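Local structure of putative alpha-L-fucosidase (Bacteroides thetaiotaomicron VPI-5482, 3GZA) at residues 370-375 against 438-443; 164-169 against 197-202; 270-275 against 292-297; 59-64 against 108-113. The protein probably hydrolyses terminal alpha-L-fucose linkages, as a putative alpha-L-fucosidase of glycosyl hydrolase family 29. All blocks are in the same frame, centred on the assembly; numbering follows the deposited sequence. Where two conformers were deposited one is given.

The four contacts illustrate how a modular glycosidase divides its framework. Contacts 2, 3 and 4 belong to the fucosidase TIM barrel, whereas contact 1 lies in the C-terminal beta-sandwich, its centre about 24 Å from that of contact 3 and about 42 Å from that of contact 2. Contacts 2 and 4 join helices of the barrel's outer layer and touch through Leu169 CD2 and Val111 CG1, 4.1 Å apart. Contact 3 stands at the C-terminal end of a barrel strand, the end where TIM-barrel enzymes carry their active sites; its Pro273 side chain is about 8 Å from a bound HEPES molecule, and the Arg275 side chain about 10 Å from a sodium ion held by His31, Asp34 and Ile36.

Contact 1. Residues 370-375 against 438-443; sequences YCIIQE and SAYSVK
Tyr370 with Tyr440 and Ile372 with Ser438 are the hydrogen-bonded pairs of an antiparallel ladder, and their four backbone bonds carry the polar part of the contact. The straightest runs from Ser438 N to Ile372 O (3.0 Å, 166° at the hydrogen), with the donor in the carbonyl plane. At the other pair, Tyr440 N reaches Tyr370 O at 2.9 Å, while the return bond from Tyr370 N to Tyr440 O stretches to 3.2 Å. Between them sits the non-hydrogen-bonded pair of Cys371 and Ala439; here Cys371 CA makes a CA-H...O contact of 3.1 Å with Ser438 O.

The apolar contacts lie on the sheet face shared by Tyr370, Ile372 and Tyr440. Tyr440 has CG beside its backbone N (chi1 -54°), which brings its ring back over the neighbouring strand until CE1 meets Ile372 CG1 at 3.7 Å. The ring of Tyr370 leads the other way, its CE2 obliquely approaching Val442 CB at 3.5 Å beyond the strand end, and its hydroxyl is bonded to Glu304.

Strand 366-375 is flanked by strands 434-440 and 409-418. Helix 327-344 covers the tyrosine face, Phe344 meeting Tyr370 edge-to-face, whereas Cys371 and Ala439 face Leu421 of the second sheet, inside a beta-sandwich that is probably of the F5/8 type C family.

Contact 2. Residues 164-169 against 197-202; sequences KMVTEL and PIVNKY. With EDO (1,2-ethanediol), chain K.
Thr167 meets Ile198 with its hydroxyl oxygen rather than its methyl, the odd feature of an otherwise apolar seam. OG1 lies 3.5 Å from Ile198 CG2 and 3.6 Å from Ile198 CD1, the two side chains crossing at about a right angle. The torsion explains it: with OG1 beside the backbone N (chi1 -60°), the hydroxyl can bond back to Glu163 O in its own helix, and the oxygen is satisfied although its partner across the contact is a pair of methyl groups.

The rest is hydrocarbon. The two short helical segments run nearly parallel, at 18°, with axes 9.8 Å apart. Val166 CG1 packs against Ile198 CG2 at 4.0 Å and is also near Val199 CG2. Thr167 CG2 approaches the ring of Tyr202, which is flanked within its own helix: Lys201 CG lies 3.9 Å above one face, over the centre, and Ile198 CG2 sits at the ring edge. Beneath, Val166 and Leu169 reach barrel strand 124-129.

Away from this seam, Lys164 extends its chain and donates from NZ to O1 of a 1,2-ethanediol at 2.9 Å; the diol, probably from the crystallisation liquor, also bonds Glu49 of the second subunit. With an alanine here the ammonium is gone, and the diol would probably lose its hydrogen bond to this subunit, and with it the small bridge to Glu49.

No hydrogen bond crosses between the two segments, which implies that these neighbouring barrel helices are held together by shape and apolar burial, with the one hydroxyl at the seam, that of Thr167, satisfied within its own helix.

Contact 3. Residues 270-275 against 292-297; sequences ADTPLR and NIYPLN
Leu274 and Tyr294 supply the hydrogen bond that joins these two segments: Tyr294 N donates to Leu274 O over 2.9 Å, with 157° at the hydrogen and the donor nearly along the C=O axis. One segment is the end of strand 264-273 as it passes into a loop; the other is the approach to helix 296-304, extended from Ile293 to Pro295, the N-cap. Two CA-H...O contacts lie alongside the bond, Ile293 CA to Leu274 O at 3.5 Å and Arg275 CA to Asn292 O at 3.3 Å.

Among the side chains, Tyr294 has the largest share of the buried surface. Its CG lies beside the backbone N (chi1 -85°), directing the ring along the end of the strand, where CE2 comes edge-on to Thr272 OG1 at 3.5 Å and close to Pro273 O. A water in the plane of the ring completes the link: it is 2.6 Å from Tyr294 OH and donates to Thr272 OG1 at 2.8 Å, while Thr272 OG1 in turn donates to Pro273 O. A phenylalanine in place of Tyr294 would probably leave this water without its phenolic partner and the link to Thr272 broken. Farther along the loop, Ile293 CG2 rests on Arg275 CG at 3.8 Å and beside Leu274 CG; the guanidinium of Arg275 goes on to a salt bridge with Asp329.

The contact thus sits within a beta-alpha-beta unit of the barrel. Strand 312-317 runs parallel to 264-273 and bonds its backbone, Leu299 of helix 296-304 touches both Leu274 and Tyr294, and helix 327-344 packs on Leu274 and Ile293.

Contact 4. Residues 59-64 against 108-113; sequences LNTDQW and GDIVRD
Leu59 and Thr61 meet Ile110 and Asp113 in a largely buried contact between the starts of two helices, 61-69 and 110-121, that flank strand 75-79 on the outside of the TIM barrel, Leu59 just ahead of the first. Both helices start with a side-chain N-cap: Asn60 OD1 accepts from Asp62 N, and Asp109 OD1 from Arg112 N at 2.9 Å.

Ile110 is the apolar centre. Leu59 CD2 meets its CG1 at 3.8 Å, and Trp64 CH2 approaches its CG2 at 4.2 Å, with Leu78 of the strand touching Trp64 and Ile110. Thr61 CG2 lies 3.8 Å above one face of the Trp64 indole, nearer its border than its centre; OG1 takes the place between N and carbonyl carbon (chi1 53°).

The polar side is carried by a water that accepts from Thr61 N at 3.0 Å and donates to Asp113 OD2 at 2.9 Å. Thr61 OG1 to Asp113 O is long and weak at 3.2 Å, but Ser117 OG is hydrogen-bonded to both, a second link between the helix starts.

Asp113 OD2 also bears a salt bridge to Arg104, which probably steadies its charge. The one direct polar approach being weak, apolar packing and this water do most of the joining.

Contact 1. Residues 370-375 against 438-443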
loop_
_atom_site.group_PDB
_atom_site.type_symbol
_atom_site.label_atom_id
_atom_site.label_comp_id
_atom_site.label_asym_id
_atom_site.label_seq_id
_atom_site.Cartn_x
_atom_site.Cartn_y
_atom_site.Cartn_z
ATOM N N TYR A 370 14.364 1.320 54.364
ATOM C CA TYR A 370 13.727 1.979 53.242
ATOM C C TYR A 370 12.618 2.870 53.717
ATOM O O TYR A 370 12.016 2.661 54.754
ATOM C CB TYR A 370 13.001 0.996 52.321
ATOM C CG TYR A 370 13.717 0.264 51.238
ATOM C CD1 TYR A 370 13.751 0.758 49.957
ATOM C CD2 TYR A 370 14.257 -0.989 51.465
ATOM C CE1 TYR A 370 14.352 0.069 48.941
ATOM C CE2 TYR A 370 14.858 -1.700 50.440
ATOM C CZ TYR A 370 14.903 -1.170 49.183
ATOM O OH TYR A 370 15.456 -1.876 48.137
ATOM N N CYS A 371 12.392 3.926 52.948
ATOM C CA CYS A 371 11.289 4.851 53.168
ATOM C C CYS A 371 10.693 5.202 51.826
ATOM O O CYS A 371 11.401 5.195 50.822
ATOM C CB CYS A 371 11.759 6.156 53.805
ATOM S SG CYS A 371 12.228 6.062 55.507
ATOM N N ILE A 372 9.407 5.532 51.811
ATOM C CA ILE A 372 8.743 6.019 50.622
ATOM C C ILE A 372 8.131 7.339 51.038
ATOM O O ILE A 372 7.644 7.450 52.158
ATOM C CB ILE A 372 7.685 5.026 50.094
ATOM C CG1 ILE A 372 8.407 3.834 49.445
ATOM C CG2 ILE A 372 6.698 5.685 49.122
ATOM C CD1 ILE A 372 7.492 2.818 48.847
ATOM N N ILE A 373 8.237 8.337 50.156
ATOM C CA ILE A 373 7.618 9.645 50.376
ATOM C C ILE A 373 6.851 9.956 49.115
ATOM O O ILE A 373 7.347 9.707 48.021
ATOM C CB ILE A 373 8.632 10.771 50.556
ATOM C CG1 ILE A 373 9.808 10.337 51.436
ATOM C CG2 ILE A 373 7.914 12.079 51.091
ATOM C CD1 ILE A 373 10.996 11.315 51.395
ATOM N N GLN A 374 5.629 10.449 49.259
ATOM C CA GLN A 374 4.817 10.847 48.109
ATOM C C GLN A 374 4.132 12.166 48.377
ATOM O O GLN A 374 3.556 12.347 49.451
ATOM C CB GLN A 374 3.724 9.814 47.809
ATOM C CG GLN A 374 4.175 8.416 47.484
ATOM C CD GLN A 374 3.019 7.563 46.998
ATOM O OE1 GLN A 374 2.434 6.827 47.786
ATOM N NE2 GLN A 374 2.632 7.707 45.733
ATOM N N GLU A 375 4.213 13.084 47.410
ATOM C CA GLU A 375 3.466 14.323 47.452
ATOM C C GLU A 375 2.120 14.105 46.749
ATOM O O GLU A 375 1.978 13.177 45.961
ATOM C CB GLU A 375 4.216 15.455 46.754
ATOM C CG GLU A 375 5.482 15.876 47.433
ATOM C CD GLU A 375 6.147 17.069 46.753
ATOM O OE1 GLU A 375 6.941 16.800 45.841
ATOM O OE2 GLU A 375 5.895 18.252 47.166
ATOM N N SER A 438 6.283 6.542 54.630
ATOM C CA SER A 438 6.229 5.153 55.118
ATOM C C SER A 438 7.601 4.535 55.292
ATOM O O SER A 438 8.512 4.855 54.562
ATOM C CB SER A 438 5.467 4.273 54.135
ATOM O OG SER A 438 4.119 4.661 53.993
ATOM N N ALA A 439 7.714 3.613 56.235
ATOM C CA ALA A 439 8.975 2.916 56.527
ATOM C C ALA A 439 8.844 1.435 56.245
ATOM O O ALA A 439 7.773 0.852 56.472
ATOM C CB ALA A 439 9.382 3.126 57.980
ATOM N N TYR A 440 9.947 0.841 55.785
ATOM C CA TYR A 440 10.023 -0.572 55.462
ATOM C C TYR A 440 11.315 -1.205 55.901
ATOM O O TYR A 440 12.330 -0.545 56.029
ATOM C CB TYR A 440 9.943 -0.799 53.937
ATOM C CG TYR A 440 8.748 -0.158 53.307
ATOM C CD1 TYR A 440 8.780 1.150 52.935
ATOM C CD2 TYR A 440 7.579 -0.879 53.088
ATOM C CE1 TYR A 440 7.664 1.740 52.391
ATOM C CE2 TYR A 440 6.490 -0.317 52.543
ATOM C CZ TYR A 440 6.524 1.005 52.212
ATOM O OH TYR A 440 5.421 1.614 51.667
ATOM N N SER A 441 11.255 -2.517 56.119
ATOM C CA SER A 441 12.447 -3.308 56.381
ATOM C C SER A 441 12.477 -4.361 55.284
ATOM O O SER A 441 11.591 -5.205 55.214
ATOM C CB SER A 441 12.426 -3.958 57.756
ATOM O OG SER A 441 13.688 -4.521 57.981
ATOM N N VAL A 442 13.484 -4.310 54.433
ATOM C CA VAL A 442 13.586 -5.230 53.314
ATOM C C VAL A 442 14.936 -5.916 53.308
ATOM O O VAL A 442 15.966 -5.268 53.320
ATOM C CB VAL A 442 13.368 -4.489 51.968
ATOM C CG1 VAL A 442 13.557 -5.431 50.753
ATOM C CG2 VAL A 442 11.988 -3.841 51.949
ATOM N N LYS A 443 14.917 -7.246 53.296
ATOM C CA LYS A 443 16.141 -8.043 53.238
ATOM C C LYS A 443 16.317 -8.436 51.778
ATOM O O LYS A 443 15.372 -8.902 51.098
ATOM C CB LYS A 443 16.031 -9.281 54.123
ATOM O OXT LYS A 443 17.413 -8.224 51.238
#

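Contact 2. Residues 164-169 against 197-202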
loop_
_atom_site.group_PDB
_atom_site.type_symbol
_atom_site.label_atom_id
_atom_site.label_comp_id
_atom_site.label_asym_id
_atom_site.label_seq_id
_atom_site.Cartn_x
_atom_site.Cartn_y
_atom_site.Cartn_z
ATOM N N LYS A 164 -5.524 10.849 8.755
ATOM C CA LYS A 164 -6.639 9.897 8.648
ATOM C C LYS A 164 -6.430 8.628 9.478
ATOM O O LYS A 164 -7.386 8.150 10.095
ATOM C CB LYS A 164 -6.932 9.568 7.197
ATOM C CG LYS A 164 -7.593 10.715 6.441
ATOM C CD LYS A 164 -7.787 10.332 5.002
ATOM C CE LYS A 164 -8.531 11.364 4.188
ATOM N NZ LYS A 164 -8.616 10.838 2.757
HETATM N N MSE A 165 -5.220 8.111 9.525
HETATM C CA MSE A 165 -4.902 6.940 10.344
HETATM C C MSE A 165 -5.132 7.269 11.814
HETATM O O MSE A 165 -5.767 6.514 12.541
HETATM C CB MSE A 165 -3.481 6.439 10.126
HETATM C CG MSE A 165 -3.254 5.784 8.745
HETATM SE SE MSE A 165 -1.535 4.931 8.620
HETATM C CE MSE A 165 -0.367 6.402 8.692
ATOM N N VAL A 166 -4.640 8.434 12.229
ATOM C CA VAL A 166 -4.813 8.886 13.613
ATOM C C VAL A 166 -6.281 9.028 13.912
ATOM O O VAL A 166 -6.736 8.663 14.976
ATOM C CB VAL A 166 -4.007 10.156 13.870
ATOM C CG1 VAL A 166 -4.301 10.795 15.251
ATOM C CG2 VAL A 166 -2.493 9.891 13.756
ATOM N N THR A 167 -7.039 9.535 12.966
ATOM C CA THR A 167 -8.482 9.720 13.195
ATOM C C THR A 167 -9.147 8.356 13.414
ATOM O O THR A 167 -9.987 8.204 14.328
ATOM C CB THR A 167 -9.144 10.473 12.028
ATOM O OG1 THR A 167 -8.532 11.760 11.891
ATOM C CG2 THR A 167 -10.661 10.710 12.284
ATOM N N GLU A 168 -8.808 7.379 12.594
ATOM C CA GLU A 168 -9.404 6.031 12.776
ATOM C C GLU A 168 -9.105 5.522 14.170
ATOM O O GLU A 168 -9.992 4.979 14.869
ATOM C CB GLU A 168 -8.863 5.038 11.733
ATOM C CG GLU A 168 -9.335 5.294 10.330
ATOM C CD GLU A 168 -8.816 4.306 9.312
ATOM O OE1 GLU A 168 -7.755 3.706 9.539
ATOM O OE2 GLU A 168 -9.487 4.178 8.243
ATOM N N LEU A 169 -7.834 5.591 14.546
ATOM C CA LEU A 169 -7.382 5.063 15.838
ATOM C C LEU A 169 -7.970 5.782 17.025
ATOM O O LEU A 169 -8.197 5.166 18.081
ATOM C CB LEU A 169 -5.867 4.984 15.869
ATOM C CG LEU A 169 -5.265 3.977 14.872
ATOM C CD1 LEU A 169 -3.772 4.232 14.552
ATOM C CD2 LEU A 169 -5.515 2.470 15.271
ATOM N N PRO A 197 -4.856 18.587 16.862
ATOM C CA PRO A 197 -6.294 18.889 16.908
ATOM C C PRO A 197 -7.185 17.679 16.846
ATOM O O PRO A 197 -8.306 17.719 17.371
ATOM C CB PRO A 197 -6.517 19.736 15.658
ATOM C CG PRO A 197 -5.197 20.310 15.350
ATOM C CD PRO A 197 -4.216 19.274 15.707
ATOM N N ILE A 198 -6.717 16.642 16.173
ATOM C CA ILE A 198 -7.485 15.378 16.060
ATOM C C ILE A 198 -7.562 14.705 17.432
ATOM O O ILE A 198 -8.640 14.318 17.890
ATOM C CB ILE A 198 -6.867 14.434 15.034
ATOM C CG1 ILE A 198 -6.893 15.042 13.649
ATOM C CG2 ILE A 198 -7.617 13.076 14.992
ATOM C CD1 ILE A 198 -6.018 14.244 12.688
ATOM N N VAL A 199 -6.428 14.631 18.107
ATOM C CA VAL A 199 -6.375 14.017 19.436
ATOM C C VAL A 199 -7.196 14.890 20.398
ATOM O O VAL A 199 -8.008 14.392 21.204
ATOM C CB VAL A 199 -4.929 13.789 19.890
ATOM C CG1 VAL A 199 -4.924 13.248 21.359
ATOM C CG2 VAL A 199 -4.202 12.862 18.935
ATOM N N ASN A 200 -7.123 16.213 20.282
ATOM C CA ASN A 200 -7.890 17.044 21.200
ATOM C C ASN A 200 -9.387 16.891 21.023
ATOM O O ASN A 200 -10.141 16.903 21.980
ATOM C CB ASN A 200 -7.537 18.522 21.004
ATOM C CG ASN A 200 -6.239 18.910 21.681
ATOM O OD1 ASN A 200 -5.801 18.246 22.650
ATOM N ND2 ASN A 200 -5.637 20.017 21.212
ATOM N N LYS A 201 -9.823 16.763 19.780
ATOM C CA LYS A 201 -11.241 16.644 19.517
ATOM C C LYS A 201 -11.810 15.306 19.951
ATOM O O LYS A 201 -12.856 15.251 20.628
ATOM C CB LYS A 201 -11.499 16.830 18.033
ATOM C CG LYS A 201 -12.954 16.703 17.632
ATOM C CD LYS A 201 -13.175 17.024 16.191
ATOM C CE LYS A 201 -14.668 16.963 15.831
ATOM N NZ LYS A 201 -14.874 17.288 14.391
ATOM N N TYR A 202 -11.170 14.239 19.521
ATOM C CA TYR A 202 -11.725 12.903 19.742
ATOM C C TYR A 202 -11.272 12.217 21.004
ATOM O O TYR A 202 -11.938 11.319 21.470
ATOM C CB TYR A 202 -11.439 12.031 18.536
ATOM C CG TYR A 202 -12.092 12.564 17.295
ATOM C CD1 TYR A 202 -13.482 12.595 17.173
ATOM C CD2 TYR A 202 -11.338 13.057 16.250
ATOM C CE1 TYR A 202 -14.096 13.118 16.016
ATOM C CE2 TYR A 202 -11.949 13.574 15.114
ATOM C CZ TYR A 202 -13.312 13.593 15.013
ATOM O OH TYR A 202 -13.865 14.076 13.871
HETATM C C1 EDO K . -4.625 11.038 2.133
HETATM O O1 EDO K . -5.956 11.688 2.073
HETATM C C2 EDO K . -4.971 9.528 2.307
HETATM O O2 EDO K . -5.176 8.879 1.084
#

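Contact 3. Residues 270-275 against 292-297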
loop_
_atom_site.group_PDB
_atom_site.type_symbol
_atom_site.label_atom_id
_atom_site.label_comp_id
_atom_site.label_asym_id
_atom_site.label_seq_id
_atom_site.Cartn_x
_atom_site.Cartn_y
_atom_site.Cartn_z
ATOM N N ALA A 270 10.386 6.836 31.947
ATOM C CA ALA A 270 11.541 5.932 31.837
ATOM C C ALA A 270 11.084 4.757 31.011
ATOM O O ALA A 270 9.898 4.391 31.033
ATOM C CB ALA A 270 12.005 5.452 33.222
ATOM N N ASP A 271 11.983 4.170 30.212
ATOM C CA ASP A 271 11.596 3.007 29.442
ATOM C C ASP A 271 12.778 2.080 29.206
ATOM O O ASP A 271 13.929 2.525 29.260
ATOM C CB ASP A 271 10.854 3.342 28.125
ATOM C CG ASP A 271 11.681 4.061 27.066
ATOM O OD1 ASP A 271 12.814 4.518 27.270
ATOM O OD2 ASP A 271 11.111 4.204 25.935
ATOM N N THR A 272 12.445 0.816 28.967
ATOM C CA THR A 272 13.463 -0.175 28.664
ATOM C C THR A 272 12.803 -1.407 28.086
ATOM O O THR A 272 11.720 -1.763 28.457
ATOM C CB THR A 272 14.250 -0.611 29.922
ATOM O OG1 THR A 272 15.246 -1.607 29.585
ATOM C CG2 THR A 272 13.337 -1.182 31.042
ATOM N N PRO A 273 13.488 -2.033 27.144
ATOM C CA PRO A 273 13.008 -3.356 26.755
ATOM C C PRO A 273 13.193 -4.299 27.950
ATOM O O PRO A 273 14.110 -4.103 28.751
ATOM C CB PRO A 273 13.985 -3.796 25.669
ATOM C CG PRO A 273 15.020 -2.865 25.604
ATOM C CD PRO A 273 14.707 -1.637 26.406
ATOM N N LEU A 274 12.307 -5.289 28.088
ATOM C CA LEU A 274 12.549 -6.360 29.053
ATOM C C LEU A 274 13.770 -7.194 28.631
ATOM O O LEU A 274 14.552 -7.629 29.474
ATOM C CB LEU A 274 11.313 -7.240 29.157
ATOM C CG LEU A 274 11.434 -8.464 30.044
ATOM C CD1 LEU A 274 11.794 -8.093 31.526
ATOM C CD2 LEU A 274 10.138 -9.331 29.971
ATOM N N ARG A 275 13.923 -7.394 27.323
ATOM C CA ARG A 275 14.989 -8.176 26.756
ATOM C C ARG A 275 16.222 -7.301 26.530
ATOM O O ARG A 275 16.624 -6.970 25.383
ATOM C CB ARG A 275 14.529 -8.828 25.483
ATOM C CG ARG A 275 13.523 -9.943 25.760
ATOM C CD ARG A 275 12.936 -10.570 24.502
ATOM N NE ARG A 275 12.240 -11.813 24.863
ATOM C CZ ARG A 275 12.177 -12.916 24.116
ATOM N NH1 ARG A 275 12.677 -12.953 22.888
ATOM N NH2 ARG A 275 11.593 -14.008 24.604
ATOM N N ASN A 292 17.724 -13.537 27.391
ATOM C CA ASN A 292 18.213 -12.177 27.430
ATOM C C ASN A 292 17.251 -11.241 28.113
ATOM O O ASN A 292 17.412 -10.056 28.086
ATOM C CB ASN A 292 18.596 -11.737 26.036
ATOM C CG ASN A 292 19.726 -12.603 25.492
ATOM O OD1 ASN A 292 20.597 -13.041 26.235
ATOM N ND2 ASN A 292 19.727 -12.849 24.186
ATOM N N ILE A 293 16.254 -11.829 28.772
ATOM C CA ILE A 293 15.377 -11.050 29.645
ATOM C C ILE A 293 16.162 -10.582 30.879
ATOM O O ILE A 293 17.041 -11.277 31.357
ATOM C CB ILE A 293 14.127 -11.850 30.126
ATOM C CG1 ILE A 293 14.509 -13.152 30.779
ATOM C CG2 ILE A 293 13.185 -12.080 28.926
ATOM C CD1 ILE A 293 13.309 -13.975 31.349
ATOM N N TYR A 294 15.916 -9.352 31.338
ATOM C CA TYR A 294 16.613 -8.875 32.516
ATOM C C TYR A 294 16.327 -9.704 33.750
ATOM O O TYR A 294 15.181 -10.083 33.976
ATOM C CB TYR A 294 16.220 -7.419 32.839
ATOM C CG TYR A 294 17.007 -6.330 32.093
ATOM C CD1 TYR A 294 18.362 -6.262 32.219
ATOM C CD2 TYR A 294 16.372 -5.420 31.301
ATOM C CE1 TYR A 294 19.099 -5.300 31.563
ATOM C CE2 TYR A 294 17.072 -4.435 30.657
ATOM C CZ TYR A 294 18.435 -4.371 30.791
ATOM O OH TYR A 294 19.198 -3.353 30.169
ATOM N N PRO A 295 17.359 -10.016 34.539
ATOM C CA PRO A 295 17.123 -10.616 35.843
ATOM C C PRO A 295 16.232 -9.770 36.737
ATOM O O PRO A 295 16.182 -8.522 36.615
ATOM C CB PRO A 295 18.536 -10.696 36.444
ATOM C CG PRO A 295 19.390 -10.755 35.308
ATOM C CD PRO A 295 18.810 -9.981 34.236
ATOM N N LEU A 296 15.548 -10.435 37.659
ATOM C CA LEU A 296 14.692 -9.738 38.610
ATOM C C LEU A 296 15.445 -8.674 39.401
ATOM O O LEU A 296 14.910 -7.584 39.607
ATOM C CB LEU A 296 14.067 -10.771 39.578
ATOM C CG LEU A 296 13.189 -10.182 40.703
ATOM C CD1 LEU A 296 12.005 -9.483 40.136
ATOM C CD2 LEU A 296 12.787 -11.242 41.731
ATOM N N ASN A 297 16.676 -8.944 39.825
ATOM C CA ASN A 297 17.435 -7.988 40.619
ATOM C C ASN A 297 17.698 -6.703 39.820
ATOM O O ASN A 297 17.571 -5.589 40.346
ATOM C CB ASN A 297 18.732 -8.566 41.196
HETATM O O HOH W 1 17.952 -1.383 28.923
#

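Contact 4. Residues 59-64 against 108-113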
loop_
_atom_site.group_PDB
_atom_site.type_symbol
_atom_site.label_atom_id
_atom_site.label_comp_id
_atom_site.label_asym_id
_atom_site.label_seq_id
_atom_site.Cartn_x
_atom_site.Cartn_y
_atom_site.Cartn_z
ATOM N N LEU A 59 -2.505 -16.253 18.462
ATOM C CA LEU A 59 -2.664 -14.886 19.009
ATOM C C LEU A 59 -3.669 -14.863 20.118
ATOM O O LEU A 59 -4.797 -15.348 19.964
ATOM C CB LEU A 59 -3.109 -13.933 17.918
ATOM C CG LEU A 59 -3.288 -12.504 18.465
ATOM C CD1 LEU A 59 -1.940 -11.901 18.662
ATOM C CD2 LEU A 59 -4.106 -11.578 17.540
ATOM N N ASN A 60 -3.281 -14.248 21.240
ATOM C CA ASN A 60 -4.188 -14.056 22.357
ATOM C C ASN A 60 -3.775 -12.803 23.129
ATOM O O ASN A 60 -2.915 -12.849 24.001
ATOM C CB ASN A 60 -4.218 -15.253 23.273
ATOM C CG ASN A 60 -5.221 -15.073 24.401
ATOM O OD1 ASN A 60 -5.953 -14.085 24.424
ATOM N ND2 ASN A 60 -5.343 -16.090 25.269
ATOM N N THR A 61 -4.362 -11.654 22.803
ATOM C CA THR A 61 -3.997 -10.428 23.499
ATOM C C THR A 61 -4.410 -10.445 24.970
ATOM O O THR A 61 -3.811 -9.668 25.749
ATOM C CB THR A 61 -4.534 -9.194 22.805
ATOM O OG1 THR A 61 -5.923 -9.373 22.625
ATOM C CG2 THR A 61 -3.863 -8.978 21.454
ATOM N N ASP A 62 -5.340 -11.321 25.374
ATOM C CA ASP A 62 -5.637 -11.419 26.804
ATOM C C ASP A 62 -4.340 -11.844 27.506
ATOM O O ASP A 62 -4.088 -11.397 28.605
ATOM C CB ASP A 62 -6.734 -12.420 27.126
ATOM C CG ASP A 62 -8.136 -11.942 26.803
ATOM O OD1 ASP A 62 -8.324 -10.756 26.512
ATOM O OD2 ASP A 62 -9.066 -12.838 26.871
ATOM N N GLN A 63 -3.605 -12.811 26.917
ATOM C CA GLN A 63 -2.363 -13.337 27.518
ATOM C C GLN A 63 -1.309 -12.247 27.637
ATOM O O GLN A 63 -0.573 -12.169 28.651
ATOM C CB GLN A 63 -1.890 -14.599 26.764
ATOM C CG GLN A 63 -0.700 -15.322 27.366
ATOM C CD GLN A 63 0.627 -14.862 26.854
ATOM O OE1 GLN A 63 0.696 -14.042 25.931
ATOM N NE2 GLN A 63 1.716 -15.379 27.454
ATOM N N TRP A 64 -1.252 -11.392 26.627
ATOM C CA TRP A 64 -0.315 -10.244 26.658
ATOM C C TRP A 64 -0.613 -9.307 27.845
ATOM O O TRP A 64 0.273 -8.929 28.604
ATOM C CB TRP A 64 -0.490 -9.407 25.401
ATOM C CG TRP A 64 -0.177 -10.029 24.097
ATOM C CD1 TRP A 64 -0.012 -11.366 23.821
ATOM C CD2 TRP A 64 -0.146 -9.363 22.857
ATOM N NE1 TRP A 64 0.192 -11.525 22.459
ATOM C CE2 TRP A 64 0.078 -10.318 21.848
ATOM C CE3 TRP A 64 -0.252 -8.016 22.494
ATOM C CZ2 TRP A 64 0.207 -9.966 20.482
ATOM C CZ3 TRP A 64 -0.134 -7.672 21.139
ATOM C CH2 TRP A 64 0.089 -8.645 20.164
ATOM N N GLY A 108 -8.900 -9.598 10.536
ATOM C CA GLY A 108 -8.305 -9.370 11.827
ATOM C C GLY A 108 -8.135 -7.894 12.211
ATOM O O GLY A 108 -7.924 -7.017 11.362
ATOM N N ASP A 109 -8.166 -7.628 13.515
ATOM C CA ASP A 109 -7.895 -6.276 13.991
ATOM C C ASP A 109 -7.266 -6.441 15.363
ATOM O O ASP A 109 -7.948 -6.668 16.363
ATOM C CB ASP A 109 -9.152 -5.454 14.037
ATOM C CG ASP A 109 -8.861 -3.989 14.312
ATOM O OD1 ASP A 109 -7.900 -3.682 15.057
ATOM O OD2 ASP A 109 -9.639 -3.161 13.795
ATOM N N ILE A 110 -5.941 -6.415 15.380
ATOM C CA ILE A 110 -5.225 -6.677 16.598
ATOM C C ILE A 110 -5.326 -5.483 17.546
ATOM O O ILE A 110 -5.314 -5.678 18.754
ATOM C CB ILE A 110 -3.770 -7.042 16.304
ATOM C CG1 ILE A 110 -3.746 -8.350 15.516
ATOM C CG2 ILE A 110 -2.923 -7.194 17.618
ATOM C CD1 ILE A 110 -2.363 -8.752 15.009
ATOM N N VAL A 111 -5.459 -4.266 17.009
ATOM C CA VAL A 111 -5.690 -3.098 17.866
ATOM C C VAL A 111 -7.001 -3.301 18.635
ATOM O O VAL A 111 -7.083 -3.033 19.844
ATOM C CB VAL A 111 -5.689 -1.798 17.048
ATOM C CG1 VAL A 111 -6.092 -0.616 17.954
ATOM C CG2 VAL A 111 -4.308 -1.555 16.406
ATOM N N ARG A 112 -8.026 -3.803 17.962
ATOM C CA ARG A 112 -9.301 -4.059 18.632
ATOM C C ARG A 112 -9.183 -5.146 19.700
ATOM O O ARG A 112 -9.648 -5.011 20.825
ATOM C CB ARG A 112 -10.381 -4.396 17.649
ATOM C CG ARG A 112 -11.714 -4.440 18.384
ATOM C CD ARG A 112 -12.931 -4.311 17.548
ATOM N NE ARG A 112 -12.886 -3.219 16.609
ATOM C CZ ARG A 112 -13.055 -1.919 16.927
ATOM N NH1 ARG A 112 -13.287 -1.537 18.168
ATOM N NH2 ARG A 112 -13.020 -1.008 15.962
ATOM N N ASP A 113 -8.576 -6.263 19.315
ATOM C CA ASP A 113 -8.363 -7.347 20.272
ATOM C C ASP A 113 -7.666 -6.754 21.507
ATOM O O ASP A 113 -8.055 -7.000 22.655
ATOM C CB ASP A 113 -7.440 -8.399 19.685
ATOM C CG ASP A 113 -8.093 -9.347 18.702
ATOM O OD1 ASP A 113 -9.184 -9.103 18.174
ATOM O OD2 ASP A 113 -7.425 -10.369 18.455
HETATM O O HOH W 2 -6.448 -11.884 20.680
#